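Local atomic coordinates of putative ABC transporter subunit, substrate-binding component (Rhodopseudomonas palustris, PDB entry 4EVS), a protein that binds 4-hydroxybenzoate and probably delivers benzoate derivatives of this kind to an ABC transporter as its substrate-binding component. Residues Phe183-Met187 with Gly210-Tyr215; Ile216-Lys221 with Ser245-Ile249; Tyr253-Val257 with Val281-Val286; Arg293-Met298 with Ala314-Trp320; His335-Val340 with Asp362-Trp366. All blocks are in the same frame, centred on the assembly; numbering follows the deposited sequence.

Overall arrangement
Interactions 1 and 3 are buried and mostly apolar, aromatic rings meeting methionine (modelled as selenomethionine) in both, but they lie about 24 Å apart between centres, and only interaction 3 reaches the 4-hydroxybenzoate pocket. Interaction 2 continues helix 206-217 from interaction 1 to its C-terminal end, where burial is partial and a lysine hydrogen bond appears. Helix 283-302 serves interactions 3 and 4; the latter, toward the surface and about 41 Å from interaction 1 between centres, adds a sulfate-bound arginine to its apolar packing. Interaction 5, a buried backbone pairing in the hairpin 335-363, touches interaction 3 through His-254 and Gln-338 and interaction 4 through Ile-336 and Trp-320.

Interaction 1. Residues Phe183-Met187 with Gly210-Tyr215; sequences FGPIM and GFVKAY
Phe-183 and Phe-211 meet as an offset edge-to-face pair, the edge of Phe-211 directed at the face of Phe-183. Their ring planes are 73° apart and the centroids 5.8 Å. Phe-211 CB makes a CH-pi contact over that face, 7° from the ring normal. The backbone N of Phe-211 also lies over it, approaching CD2 of Phe-183 to 3.6 Å. Gly-210 lies against the same ring, its carbonyl carbon 3.5 Å from Phe-183 CD2.

Met-187, a selenomethionine, supplies the second partner of Phe-211. Its chain bends at chi2 (-50°), which turns the terminal methyl inward, and CE stands almost exactly over the centre of the Phe-211 ring, 3.4 Å from the centroid. SE is farther from the centroid, at 4.8 Å but still above the face, making this a Met-aromatic contact in which the methyl does the close touching. The geometry joins neighbouring helices 184-193 and 206-217 on one side of the lobe built round parallel strands 141-147, 169-176, 197-201 and 226-230, an alternating alpha/beta layout known from periplasmic binding proteins. Met-176 of strand 169-176 touches both phenylalanine side chains, closing the cluster toward the sheet.

Ala-214 CB sits against Phe-183 CB at 3.7 Å, with Met-187 CG slightly farther off. Farther along, SE of Met-187 rests 3.8 Å from CA of Tyr-215, whose ring leads away and whose OH is hydrogen-bonded to Val-225 O.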
# COMPACT_ATOMS: atom_id res chain seq x y z
N PHE A 183 7.60 21.88 3.49
CA PHE A 183 6.14 21.92 3.25
C PHE A 183 5.49 23.21 3.71
O PHE A 183 4.30 23.39 3.55
CB PHE A 183 5.46 20.69 3.88
CG PHE A 183 5.89 19.40 3.25
CD1 PHE A 183 5.38 19.02 2.03
CD2 PHE A 183 6.84 18.58 3.85
CE1 PHE A 183 5.80 17.83 1.43
CE2 PHE A 183 7.25 17.39 3.23
CZ PHE A 183 6.71 17.02 2.04
N GLY A 184 6.30 24.12 4.25
CA GLY A 184 5.82 25.45 4.66
C GLY A 184 5.12 26.18 3.53
O GLY A 184 3.97 26.63 3.69
N PRO A 185 5.76 26.25 2.35
CA PRO A 185 5.11 27.00 1.28
C PRO A 185 3.80 26.40 0.80
O PRO A 185 2.90 27.16 0.48
CB PRO A 185 6.17 27.03 0.18
CG PRO A 185 7.47 26.92 0.92
CD PRO A 185 7.20 26.03 2.10
N ILE A 186 3.66 25.07 0.78
CA ILE A 186 2.38 24.49 0.36
C ILE A 186 1.28 24.83 1.39
O ILE A 186 0.14 25.08 1.03
CB ILE A 186 2.45 22.95 0.08
CG1 ILE A 186 1.10 22.44 -0.45
CG2 ILE A 186 2.76 22.22 1.26
CD1 ILE A 186 0.62 23.04 -1.80
N MSE A 187 1.62 24.83 2.68
CA MSE A 187 0.61 25.16 3.69
C MSE A 187 0.12 26.58 3.54
O MSE A 187 -1.06 26.85 3.70
CB MSE A 187 1.13 24.94 5.10
CG MSE A 187 1.51 23.52 5.38
SE MSE A 187 0.14 22.16 4.89
CE MSE A 187 1.30 20.69 4.59
N GLY A 210 6.57 14.69 7.24
CA GLY A 210 6.87 16.09 7.01
C GLY A 210 5.63 16.88 6.68
O GLY A 210 5.43 17.99 7.20
N PHE A 211 4.79 16.35 5.79
CA PHE A 211 3.57 17.06 5.41
C PHE A 211 2.63 17.25 6.62
O PHE A 211 2.13 18.35 6.87
CB PHE A 211 2.85 16.32 4.29
CG PHE A 211 1.65 17.04 3.72
CD1 PHE A 211 0.40 16.95 4.33
CD2 PHE A 211 1.77 17.80 2.56
CE1 PHE A 211 -0.70 17.60 3.77
CE2 PHE A 211 0.68 18.43 2.03
CZ PHE A 211 -0.55 18.31 2.65
N VAL A 212 2.33 16.18 7.32
CA VAL A 212 1.42 16.23 8.44
C VAL A 212 1.93 17.17 9.53
O VAL A 212 1.15 17.97 10.08
CB VAL A 212 1.11 14.80 8.99
CG1 VAL A 212 0.31 14.92 10.33
CG2 VAL A 212 0.36 13.98 7.90
N LYS A 213 3.21 17.08 9.86
CA LYS A 213 3.77 17.94 10.88
C LYS A 213 3.65 19.40 10.48
O LYS A 213 3.38 20.26 11.31
CB LYS A 213 5.22 17.56 11.23
CG LYS A 213 5.77 18.20 12.51
CD LYS A 213 7.14 17.62 12.91
CE LYS A 213 7.09 16.17 13.40
NZ LYS A 213 6.28 15.95 14.63
N ALA A 214 3.89 19.71 9.21
CA ALA A 214 3.72 21.11 8.73
C ALA A 214 2.28 21.59 8.76
O ALA A 214 2.03 22.74 9.04
CB ALA A 214 4.29 21.29 7.33
N TYR A 215 1.35 20.69 8.47
CA TYR A 215 -0.09 21.02 8.46
C TYR A 215 -0.53 21.39 9.88
O TYR A 215 -1.26 22.40 10.11
CB TYR A 215 -0.82 19.78 7.94
CG TYR A 215 -2.23 19.61 8.37
CD1 TYR A 215 -3.22 20.47 7.91
CD2 TYR A 215 -2.61 18.60 9.24
CE1 TYR A 215 -4.56 20.34 8.32
CE2 TYR A 215 -3.96 18.45 9.60
CZ TYR A 215 -4.91 19.32 9.17
OH TYR A 215 -6.23 19.14 9.59

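Interaction 2. Residues Ile216-Lys221 with Ser245-Ile249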
# COMPACT_ATOMS: atom_id res chain seq x y z
N ILE A 216 -0.07 20.62 10.87
CA ILE A 216 -0.35 20.88 12.27
C ILE A 216 0.40 22.14 12.74
O ILE A 216 -0.19 23.05 13.32
CB ILE A 216 0.05 19.70 13.15
CG1 ILE A 216 -0.86 18.55 12.83
CG2 ILE A 216 -0.06 20.09 14.68
CD1 ILE A 216 -0.38 17.17 13.45
N ASP A 217 1.71 22.19 12.50
CA ASP A 217 2.53 23.20 13.16
C ASP A 217 2.36 24.59 12.59
O ASP A 217 2.68 25.56 13.29
CB ASP A 217 4.01 22.82 13.18
CG ASP A 217 4.31 21.67 14.11
OD1 ASP A 217 3.43 21.22 14.86
OD2 ASP A 217 5.47 21.19 14.09
N ASN A 218 1.89 24.69 11.34
CA ASN A 218 1.53 25.98 10.74
C ASN A 218 0.07 26.38 11.01
O ASN A 218 -0.39 27.42 10.54
CB ASN A 218 1.89 26.00 9.26
CG ASN A 218 3.40 26.01 9.06
OD1 ASN A 218 4.09 27.02 9.37
ND2 ASN A 218 3.93 24.89 8.61
N GLY A 219 -0.63 25.57 11.84
CA GLY A 219 -1.91 26.02 12.41
C GLY A 219 -3.14 25.72 11.62
O GLY A 219 -4.25 26.12 12.00
N LEU A 220 -2.99 25.00 10.50
CA LEU A 220 -4.15 24.80 9.63
C LEU A 220 -5.20 23.96 10.36
O LEU A 220 -6.39 24.22 10.25
CB LEU A 220 -3.75 24.16 8.31
CG LEU A 220 -3.19 25.11 7.23
CD1 LEU A 220 -1.91 25.81 7.72
CD2 LEU A 220 -2.88 24.34 5.98
N LYS A 221 -4.74 22.92 11.05
CA LYS A 221 -5.68 22.00 11.71
C LYS A 221 -6.50 22.72 12.77
O LYS A 221 -7.76 22.57 12.81
CB LYS A 221 -4.94 20.82 12.32
CG LYS A 221 -5.85 19.74 12.93
CD LYS A 221 -5.03 18.57 13.42
CE LYS A 221 -5.82 17.28 13.59
NZ LYS A 221 -6.88 17.46 14.51
N SER A 245 -1.39 15.64 18.60
CA SER A 245 -2.00 16.58 17.65
C SER A 245 -2.57 15.94 16.38
O SER A 245 -3.35 16.56 15.65
CB SER A 245 -1.05 17.70 17.29
OG SER A 245 -0.91 18.52 18.40
N GLY A 246 -2.21 14.71 16.10
CA GLY A 246 -2.79 14.01 14.97
C GLY A 246 -4.21 13.54 15.18
O GLY A 246 -4.88 13.13 14.22
N ILE A 247 -4.68 13.56 16.43
CA ILE A 247 -5.97 13.03 16.77
C ILE A 247 -7.00 13.73 15.91
O ILE A 247 -7.02 14.97 15.80
CB ILE A 247 -6.30 13.15 18.29
CG1 ILE A 247 -5.40 12.18 19.08
CG2 ILE A 247 -7.80 12.88 18.53
CD1 ILE A 247 -5.42 12.37 20.65
N GLY A 248 -7.84 12.95 15.29
CA GLY A 248 -8.90 13.49 14.43
C GLY A 248 -8.63 13.47 12.92
O GLY A 248 -9.55 13.64 12.12
N ILE A 249 -7.39 13.21 12.53
CA ILE A 249 -7.09 13.09 11.12
C ILE A 249 -7.83 11.87 10.56
O ILE A 249 -7.81 10.81 11.16
CB ILE A 249 -5.56 12.92 10.85
CG1 ILE A 249 -4.84 14.24 11.16
CG2 ILE A 249 -5.34 12.50 9.41
CD1 ILE A 249 -3.31 14.13 11.22
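Lys-221 makes the polar link of this contact: its NZ donates a 2.8 Å hydrogen bond to O of Ile-247. The donor lies 20° from the carbonyl plane with a C=O...N angle of 157°, a fairly direct approach to the oxygen. The lysine chain is extended as far as CE and turns at its last torsion (chi4 -59°), bringing the ammonium to that carbonyl. Its acceptor belongs to a type II beta turn, Gly-246 to Ile-249, closed by a bond from Ile-249 N to Gly-246 O.

Van der Waals contacts surround the bond. The lysine points at the loop and touches it with the far end of its chain: CD and CE both reach Ser-245 O, CE at 3.3 Å, and CE lies 4.0 Å from CG1 of Ile-249. Ile-216 contributes both branches: CG2 meets Ser-245 CB at 3.7 Å, while CD1 reaches the carbonyl of the same serine.

Backbone bonds set the position of the lysine. Helix 206-217 ends in a Schellman motif, with Gly-219 N bonded to Ile-216 O and Leu-220 N to Tyr-215 O; Gly-219, at positive phi, is its C-prime residue. The chain thereby reverses and returns Lys-221 to the same side as Ile-216.

The chemistry implies a helix end tied to the loop before strand 250-253 by one charged donor on a neutral carbonyl, with apolar contact on its flank. The ammonium would probably polarise the Ile-247 peptide.

Interaction 3. Residues Tyr253-Val257 with Val281-Val286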
# COMPACT_ATOMS: atom_id res chain seq x y z
N TYR A 253 -8.34 3.43 4.10
CA TYR A 253 -7.33 2.43 3.83
C TYR A 253 -7.91 1.07 4.05
O TYR A 253 -8.86 0.87 4.82
CB TYR A 253 -6.14 2.57 4.77
CG TYR A 253 -4.74 2.46 4.18
CD1 TYR A 253 -3.69 1.95 4.96
CD2 TYR A 253 -4.43 2.91 2.91
CE1 TYR A 253 -2.40 2.01 4.51
CE2 TYR A 253 -3.14 2.90 2.43
CZ TYR A 253 -2.13 2.46 3.23
OH TYR A 253 -0.84 2.48 2.78
N HIS A 254 -7.22 0.11 3.47
CA HIS A 254 -7.61 -1.28 3.45
C HIS A 254 -7.10 -2.06 4.65
O HIS A 254 -7.49 -3.22 4.81
CB HIS A 254 -7.03 -1.92 2.17
CG HIS A 254 -5.56 -1.75 2.10
ND1 HIS A 254 -4.99 -0.50 1.93
CD2 HIS A 254 -4.54 -2.63 2.23
CE1 HIS A 254 -3.68 -0.61 2.02
NE2 HIS A 254 -3.38 -1.90 2.17
N TYR A 255 -6.17 -1.49 5.43
CA TYR A 255 -5.63 -2.20 6.61
C TYR A 255 -5.30 -1.25 7.74
O TYR A 255 -4.71 -0.19 7.49
CB TYR A 255 -4.39 -3.00 6.29
CG TYR A 255 -3.88 -3.76 7.49
CD1 TYR A 255 -4.59 -4.84 7.99
CD2 TYR A 255 -2.72 -3.39 8.14
CE1 TYR A 255 -4.18 -5.50 9.11
CE2 TYR A 255 -2.26 -4.09 9.27
CZ TYR A 255 -3.01 -5.14 9.76
OH TYR A 255 -2.61 -5.81 10.90
N ALA A 256 -5.71 -1.66 8.96
CA ALA A 256 -5.28 -1.04 10.21
C ALA A 256 -4.81 -2.12 11.13
O ALA A 256 -5.43 -3.18 11.22
CB ALA A 256 -6.42 -0.25 10.90
N VAL A 257 -3.72 -1.83 11.85
CA VAL A 257 -3.18 -2.74 12.85
C VAL A 257 -4.28 -3.03 13.90
O VAL A 257 -4.32 -4.13 14.47
CB VAL A 257 -1.91 -2.19 13.48
CG1 VAL A 257 -1.46 -3.04 14.70
CG2 VAL A 257 -0.81 -2.04 12.40
N VAL A 281 4.76 -2.46 13.06
CA VAL A 281 3.91 -3.08 12.01
C VAL A 281 3.14 -2.06 11.21
O VAL A 281 2.52 -1.11 11.77
CB VAL A 281 2.95 -4.11 12.63
CG1 VAL A 281 1.97 -4.67 11.56
CG2 VAL A 281 3.75 -5.23 13.33
N THR A 282 3.07 -2.28 9.91
CA THR A 282 2.10 -1.52 9.14
C THR A 282 1.74 -2.24 7.84
O THR A 282 1.96 -3.44 7.67
CB THR A 282 2.61 -0.07 8.95
OG1 THR A 282 1.56 0.77 8.44
CG2 THR A 282 3.84 -0.05 8.04
N MSE A 283 1.12 -1.50 6.93
CA MSE A 283 0.36 -2.14 5.85
C MSE A 283 1.15 -3.07 4.95
O MSE A 283 0.61 -4.06 4.44
CB MSE A 283 -0.38 -1.11 5.01
CG MSE A 283 0.45 -0.39 3.97
SE MSE A 283 1.94 0.72 4.70
CE MSE A 283 2.40 1.64 3.03
N THR A 284 2.45 -2.81 4.78
CA THR A 284 3.20 -3.66 3.84
C THR A 284 3.38 -5.08 4.39
O THR A 284 3.60 -6.03 3.62
CB THR A 284 4.54 -3.04 3.43
OG1 THR A 284 5.28 -2.73 4.60
CG2 THR A 284 4.38 -1.78 2.61
N SER A 285 3.29 -5.26 5.72
CA SER A 285 3.38 -6.58 6.28
C SER A 285 2.18 -7.45 5.91
O SER A 285 2.36 -8.64 5.60
CB SER A 285 3.53 -6.53 7.80
OG SER A 285 2.38 -6.12 8.48
N VAL A 286 0.96 -6.91 5.92
CA VAL A 286 -0.21 -7.71 5.53
C VAL A 286 -0.20 -8.03 4.02
O VAL A 286 -0.54 -9.15 3.61
CB VAL A 286 -1.58 -7.12 5.99
CG1 VAL A 286 -2.07 -5.98 5.10
CG2 VAL A 286 -2.64 -8.23 5.98
O HOH W 1 -0.91 -3.27 2.16
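The loop 253-257 runs beside the start of helix 283-302, with the CA atoms of Tyr-255 and Met-283 6.0 Å apart and those of Val-257 and Thr-282 6.6 Å apart. Thr-282 O accepts from both Ser-285 N and Ser-285 OG, the latter at 2.8 Å and in the carbonyl plane, which helps to order the first turn of the helix.

Tyr-255 lays one ring face against Val-286. Val-286 CG1 sits over the face but displaced toward the rim, 3.7 Å from Tyr-255 CG and 24° off the normal from the ring centroid. The phenol end reaches Asn-264, to which OH is hydrogen-bonded. Near the end of the loop, Val-257 CG2 packs on CG1 of Val-281 at 3.9 Å.

Met-283, a selenomethionine, passes across the hydroxyl end of Tyr-253 at a slant. CG and CE both come within 3.4 Å of Tyr-253 OH, while CB lies 3.8 Å from CE1 of that ring. Tyr-253 is held from two directions: CE1 of His-254 sits over the centre of one ring face, and the tyrosine OH is bonded to Asp-232. A water in the plane of the His-254 ring lies 2.8 Å from NE2 and donates to Met-283 O, bridging the segments.

Met-283 and Asp-232 both line the 4-hydroxybenzoate pocket, and Met-283 touches the ligand. Tyr-253 therefore stands behind two pocket residues as a second-shell element, in the binding site between the lobes of a periplasmic binding protein.

Interaction 4. Residues Arg293-Met298 with Ala314-Trp320. With SO4 (sulfate ion), chain D.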
# COMPACT_ATOMS: atom_id res chain seq x y z
N ARG A 293 0.97 -16.21 0.75
CA ARG A 293 -0.11 -17.16 0.52
C ARG A 293 -0.27 -17.46 -0.97
O ARG A 293 -0.41 -18.61 -1.38
CB ARG A 293 -1.44 -16.61 1.05
CG ARG A 293 -2.61 -17.54 0.88
CD ARG A 293 -3.96 -16.94 1.28
NE ARG A 293 -4.07 -16.79 2.75
CZ ARG A 293 -4.44 -17.76 3.59
NH1 ARG A 293 -4.75 -19.02 3.16
NH2 ARG A 293 -4.46 -17.49 4.87
N LEU A 294 -0.27 -16.42 -1.80
CA LEU A 294 -0.46 -16.62 -3.23
C LEU A 294 0.74 -17.32 -3.86
O LEU A 294 0.57 -18.19 -4.72
CB LEU A 294 -0.74 -15.34 -3.96
CG LEU A 294 -2.06 -14.62 -3.66
CD1 LEU A 294 -2.37 -13.49 -4.64
CD2 LEU A 294 -3.19 -15.52 -3.49
N ILE A 295 1.96 -17.01 -3.41
CA ILE A 295 3.15 -17.69 -3.93
C ILE A 295 3.08 -19.17 -3.56
O ILE A 295 3.36 -20.02 -4.39
CB ILE A 295 4.44 -17.05 -3.38
CG1 ILE A 295 4.58 -15.66 -4.00
CG2 ILE A 295 5.70 -17.93 -3.71
CD1 ILE A 295 5.63 -14.76 -3.36
N TYR A 296 2.69 -19.47 -2.32
CA TYR A 296 2.55 -20.89 -1.96
C TYR A 296 1.52 -21.60 -2.86
O TYR A 296 1.74 -22.75 -3.27
CB TYR A 296 2.26 -21.08 -0.49
CG TYR A 296 3.48 -21.03 0.42
CD1 TYR A 296 4.50 -20.08 0.22
CD2 TYR A 296 3.61 -21.89 1.50
CE1 TYR A 296 5.60 -20.04 1.06
CE2 TYR A 296 4.70 -21.85 2.34
CZ TYR A 296 5.70 -20.93 2.13
OH TYR A 296 6.76 -20.85 2.99
N LYS A 297 0.39 -20.94 -3.11
CA LYS A 297 -0.64 -21.50 -3.98
C LYS A 297 -0.13 -21.72 -5.41
O LYS A 297 -0.43 -22.74 -6.04
CB LYS A 297 -1.85 -20.58 -3.97
CG LYS A 297 -2.98 -21.01 -4.88
CD LYS A 297 -3.63 -22.29 -4.43
CE LYS A 297 -4.94 -22.57 -5.22
NZ LYS A 297 -5.88 -23.34 -4.38
N MSE A 298 0.63 -20.76 -5.93
CA MSE A 298 1.22 -20.90 -7.27
C MSE A 298 2.18 -22.06 -7.35
O MSE A 298 2.16 -22.80 -8.32
CB MSE A 298 1.87 -19.60 -7.71
CG MSE A 298 0.83 -18.53 -7.95
SE MSE A 298 1.53 -16.93 -8.85
CE MSE A 298 2.58 -16.34 -7.48
N ALA A 314 -4.00 -20.10 -11.23
CA ALA A 314 -4.42 -20.66 -9.94
C ALA A 314 -4.82 -19.64 -8.90
O ALA A 314 -5.44 -19.99 -7.90
CB ALA A 314 -3.33 -21.56 -9.38
N VAL A 315 -4.44 -18.37 -9.10
CA VAL A 315 -4.76 -17.32 -8.10
C VAL A 315 -5.64 -16.23 -8.60
O VAL A 315 -6.11 -15.43 -7.79
CB VAL A 315 -3.48 -16.69 -7.48
CG1 VAL A 315 -2.71 -17.77 -6.71
CG2 VAL A 315 -2.57 -16.04 -8.53
N LYS A 316 -5.87 -16.14 -9.91
CA LYS A 316 -6.43 -14.88 -10.45
C LYS A 316 -7.89 -14.65 -10.13
O LYS A 316 -8.38 -13.54 -10.35
CB LYS A 316 -6.19 -14.74 -11.95
CG LYS A 316 -6.93 -15.70 -12.80
CD LYS A 316 -6.65 -15.36 -14.28
CE LYS A 316 -7.05 -16.50 -15.22
NZ LYS A 316 -8.37 -16.34 -15.89
N ASP A 317 -8.60 -15.64 -9.59
CA ASP A 317 -9.91 -15.36 -8.99
C ASP A 317 -10.12 -15.97 -7.61
O ASP A 317 -11.25 -16.22 -7.18
CB ASP A 317 -11.12 -15.63 -9.95
CG ASP A 317 -11.42 -17.08 -10.17
OD1 ASP A 317 -10.67 -17.96 -9.67
OD2 ASP A 317 -12.45 -17.35 -10.88
N MSE A 318 -9.02 -16.18 -6.89
CA MSE A 318 -9.09 -16.74 -5.54
C MSE A 318 -9.76 -15.78 -4.54
O MSE A 318 -9.66 -14.56 -4.64
CB MSE A 318 -7.71 -17.09 -5.04
CG MSE A 318 -7.65 -17.96 -3.82
SE MSE A 318 -5.78 -18.51 -3.58
CE MSE A 318 -4.95 -17.03 -4.47
N LYS A 319 -10.48 -16.37 -3.60
CA LYS A 319 -11.13 -15.68 -2.49
C LYS A 319 -10.63 -16.29 -1.19
O LYS A 319 -10.50 -17.52 -1.07
CB LYS A 319 -12.65 -15.83 -2.55
CG LYS A 319 -13.28 -15.35 -3.82
CD LYS A 319 -14.82 -15.30 -3.80
CE LYS A 319 -15.32 -14.46 -5.01
NZ LYS A 319 -16.70 -13.83 -4.87
N TRP A 320 -10.39 -15.45 -0.19
CA TRP A 320 -9.94 -15.90 1.12
C TRP A 320 -10.18 -14.81 2.17
O TRP A 320 -10.66 -13.71 1.86
CB TRP A 320 -8.44 -16.36 1.05
CG TRP A 320 -7.42 -15.24 0.94
CD1 TRP A 320 -6.64 -14.76 1.94
CD2 TRP A 320 -7.04 -14.53 -0.25
NE1 TRP A 320 -5.79 -13.78 1.47
CE2 TRP A 320 -6.05 -13.59 0.13
CE3 TRP A 320 -7.48 -14.55 -1.58
CZ2 TRP A 320 -5.46 -12.73 -0.78
CZ3 TRP A 320 -6.91 -13.65 -2.49
CH2 TRP A 320 -5.89 -12.76 -2.08
S SO4 D . -4.30 -18.33 8.01
O1 SO4 D . -3.00 -17.80 7.53
O2 SO4 D . -5.23 -18.54 6.92
O3 SO4 D . -4.01 -19.64 8.60
O4 SO4 D . -5.01 -17.49 8.98
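Arg-293 lies over the indole of Trp-320 by its aliphatic part while its guanidinium reaches on to a sulfate ion, probably from the crystallisation liquor. This joins helix 283-302 to the end of helix 308-315 and to strand 319-322, which enters the mixed sheet of this alpha/beta binding protein. The arginine CD is 3.7 Å from the centroid of the five-membered ring, 19° off its normal, a CH-pi contact. A bend at chi3 (-71°) carries the guanidinium past the rim, its plane 33° from that of the indole. Trp-320 has its own anchor, NE1 bonding to Asp-290.

Val-315 forms the apolar centre. Its CG1 meets CG of Lys-297 at 3.7 Å and CG of Met-298 at 3.8 Å, with Leu-294 CD2 adding a 4.0 Å contact. Lys-297 also runs past Met-318, a selenomethionine in a type I turn, but that contact is doubtful because the residue is modelled in two conformers.

Tyr-289 and His-36 share the sulfate with the arginine. The anion sits at the guanidinium edge, where Arg-293 NH2 donates to sulfate O2 at a modelled 2.4 Å, too short to be taken at face value, which leaves the exact distance doubtful.

Interaction 5. Residues His335-Val340 with Asp362-Trp366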
# COMPACT_ATOMS: atom_id res chain seq x y z
N HIS A 335 -5.89 -7.60 -9.47
CA HIS A 335 -5.77 -6.78 -8.28
C HIS A 335 -6.71 -7.30 -7.16
O HIS A 335 -7.81 -7.81 -7.43
CB HIS A 335 -6.13 -5.30 -8.58
CG HIS A 335 -5.93 -4.45 -7.39
ND1 HIS A 335 -4.68 -4.25 -6.84
CD2 HIS A 335 -6.82 -3.87 -6.54
CE1 HIS A 335 -4.81 -3.55 -5.72
NE2 HIS A 335 -6.11 -3.34 -5.50
N ILE A 336 -6.27 -7.12 -5.91
CA ILE A 336 -7.04 -7.53 -4.75
C ILE A 336 -8.23 -6.65 -4.44
O ILE A 336 -8.12 -5.42 -4.21
CB ILE A 336 -6.07 -7.68 -3.51
CG1 ILE A 336 -6.77 -8.37 -2.34
CG2 ILE A 336 -5.45 -6.30 -3.12
CD1 ILE A 336 -5.80 -8.84 -1.27
N THR A 337 -9.42 -7.23 -4.53
CA THR A 337 -10.66 -6.60 -4.12
C THR A 337 -10.78 -6.75 -2.61
O THR A 337 -10.46 -7.79 -2.06
CB THR A 337 -11.85 -7.27 -4.80
OG1 THR A 337 -11.84 -6.96 -6.20
CG2 THR A 337 -13.18 -6.83 -4.13
N GLN A 338 -11.17 -5.70 -1.91
CA GLN A 338 -11.11 -5.66 -0.47
C GLN A 338 -11.98 -4.55 0.07
O GLN A 338 -12.35 -3.62 -0.67
CB GLN A 338 -9.66 -5.46 -0.03
CG GLN A 338 -9.03 -4.14 -0.51
CD GLN A 338 -7.51 -4.17 -0.32
OE1 GLN A 338 -7.00 -4.92 0.55
NE2 GLN A 338 -6.77 -3.34 -1.11
N SER A 339 -12.30 -4.62 1.35
CA SER A 339 -12.91 -3.47 2.00
C SER A 339 -11.92 -2.31 2.08
O SER A 339 -10.71 -2.49 2.21
CB SER A 339 -13.36 -3.80 3.41
OG SER A 339 -14.35 -4.82 3.41
N VAL A 340 -12.46 -1.11 2.04
CA VAL A 340 -11.75 0.12 2.35
C VAL A 340 -12.47 0.71 3.55
O VAL A 340 -13.70 0.84 3.54
CB VAL A 340 -11.74 1.12 1.15
CG1 VAL A 340 -11.20 2.53 1.60
CG2 VAL A 340 -10.95 0.50 -0.08
N ASP A 362 -15.96 -4.57 -0.65
CA ASP A 362 -15.83 -5.09 -2.00
C ASP A 362 -15.42 -4.01 -3.01
O ASP A 362 -16.00 -3.90 -4.09
CB ASP A 362 -17.15 -5.77 -2.43
CG ASP A 362 -17.50 -6.95 -1.54
OD1 ASP A 362 -16.58 -7.77 -1.25
OD2 ASP A 362 -18.68 -7.07 -1.14
N GLN A 363 -14.48 -3.17 -2.63
CA GLN A 363 -13.96 -2.17 -3.54
C GLN A 363 -12.98 -2.81 -4.51
O GLN A 363 -12.00 -3.42 -4.07
CB GLN A 363 -13.24 -1.10 -2.75
CG GLN A 363 -14.13 -0.37 -1.71
CD GLN A 363 -15.30 0.35 -2.32
OE1 GLN A 363 -15.12 1.38 -2.97
NE2 GLN A 363 -16.52 -0.18 -2.14
N PRO A 364 -13.18 -2.67 -5.81
CA PRO A 364 -12.25 -3.12 -6.82
C PRO A 364 -11.24 -2.02 -7.11
O PRO A 364 -11.25 -0.96 -6.45
CB PRO A 364 -13.16 -3.36 -8.01
CG PRO A 364 -14.10 -2.21 -7.90
CD PRO A 364 -14.35 -2.04 -6.42
N ASP A 365 -10.43 -2.21 -8.15
CA ASP A 365 -9.56 -1.17 -8.63
C ASP A 365 -10.40 -0.19 -9.46
O ASP A 365 -10.52 -0.39 -10.66
CB ASP A 365 -8.37 -1.69 -9.41
CG ASP A 365 -7.47 -0.58 -9.87
OD1 ASP A 365 -7.69 0.61 -9.47
OD2 ASP A 365 -6.54 -0.86 -10.66
N TRP A 366 -10.92 0.87 -8.84
CA TRP A 366 -11.76 1.85 -9.55
C TRP A 366 -11.02 2.59 -10.70
O TRP A 366 -11.63 3.24 -11.57
CB TRP A 366 -12.29 2.91 -8.57
CG TRP A 366 -13.25 2.39 -7.56
CD1 TRP A 366 -13.10 2.42 -6.20
CD2 TRP A 366 -14.49 1.76 -7.81
NE1 TRP A 366 -14.19 1.88 -5.60
CE2 TRP A 366 -15.07 1.47 -6.56
CE3 TRP A 366 -15.21 1.45 -8.99
CZ2 TRP A 366 -16.31 0.82 -6.44
CZ3 TRP A 366 -16.44 0.82 -8.86
CH2 TRP A 366 -16.97 0.51 -7.59
O HOH W 2 -15.25 -6.47 1.42
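Gln-363 pairs with Gln-338 across the hairpin of strands 335-348 and 351-363, as an antiparallel hydrogen-bonded pair. Gln-338 N donates to Gln-363 O at 3.2 Å, and Gln-363 N returns a bond to Gln-338 O at 2.9 Å, the second donor standing 43° out of the carbonyl plane.

From this anchored backbone the side chain of Gln-363 departs with CB 3.4 Å from Gln-338 O. CG, anti to its own carbonyl carbon, packs on CG2 of Val-340 at 3.7 Å. A further bend at chi2 (-61°) takes the amide away from strand 335-348 and back over its own segment. There NE2 bonds to Lys-361 O, while OE1 accepts from Trp-366 NE1; both ends of the amide are engaged, which should restrain its rotation.

Elsewhere, Thr-337 sets CG2 3.6 Å from Gln-363 O. Asp-365, the N-cap of helix 366-369, sets its CB 3.9 Å from CD2 of His-335; its OD1 caps Gly-367 N and is also bonded by Ser-107 OG and Thr-122 OG1. A water joins Ser-339 OG to Asp-362 N. The indole bond is 2.8 Å from Trp-366 NE1 to Gln-363 OE1, the oxygen lying in the indole plane.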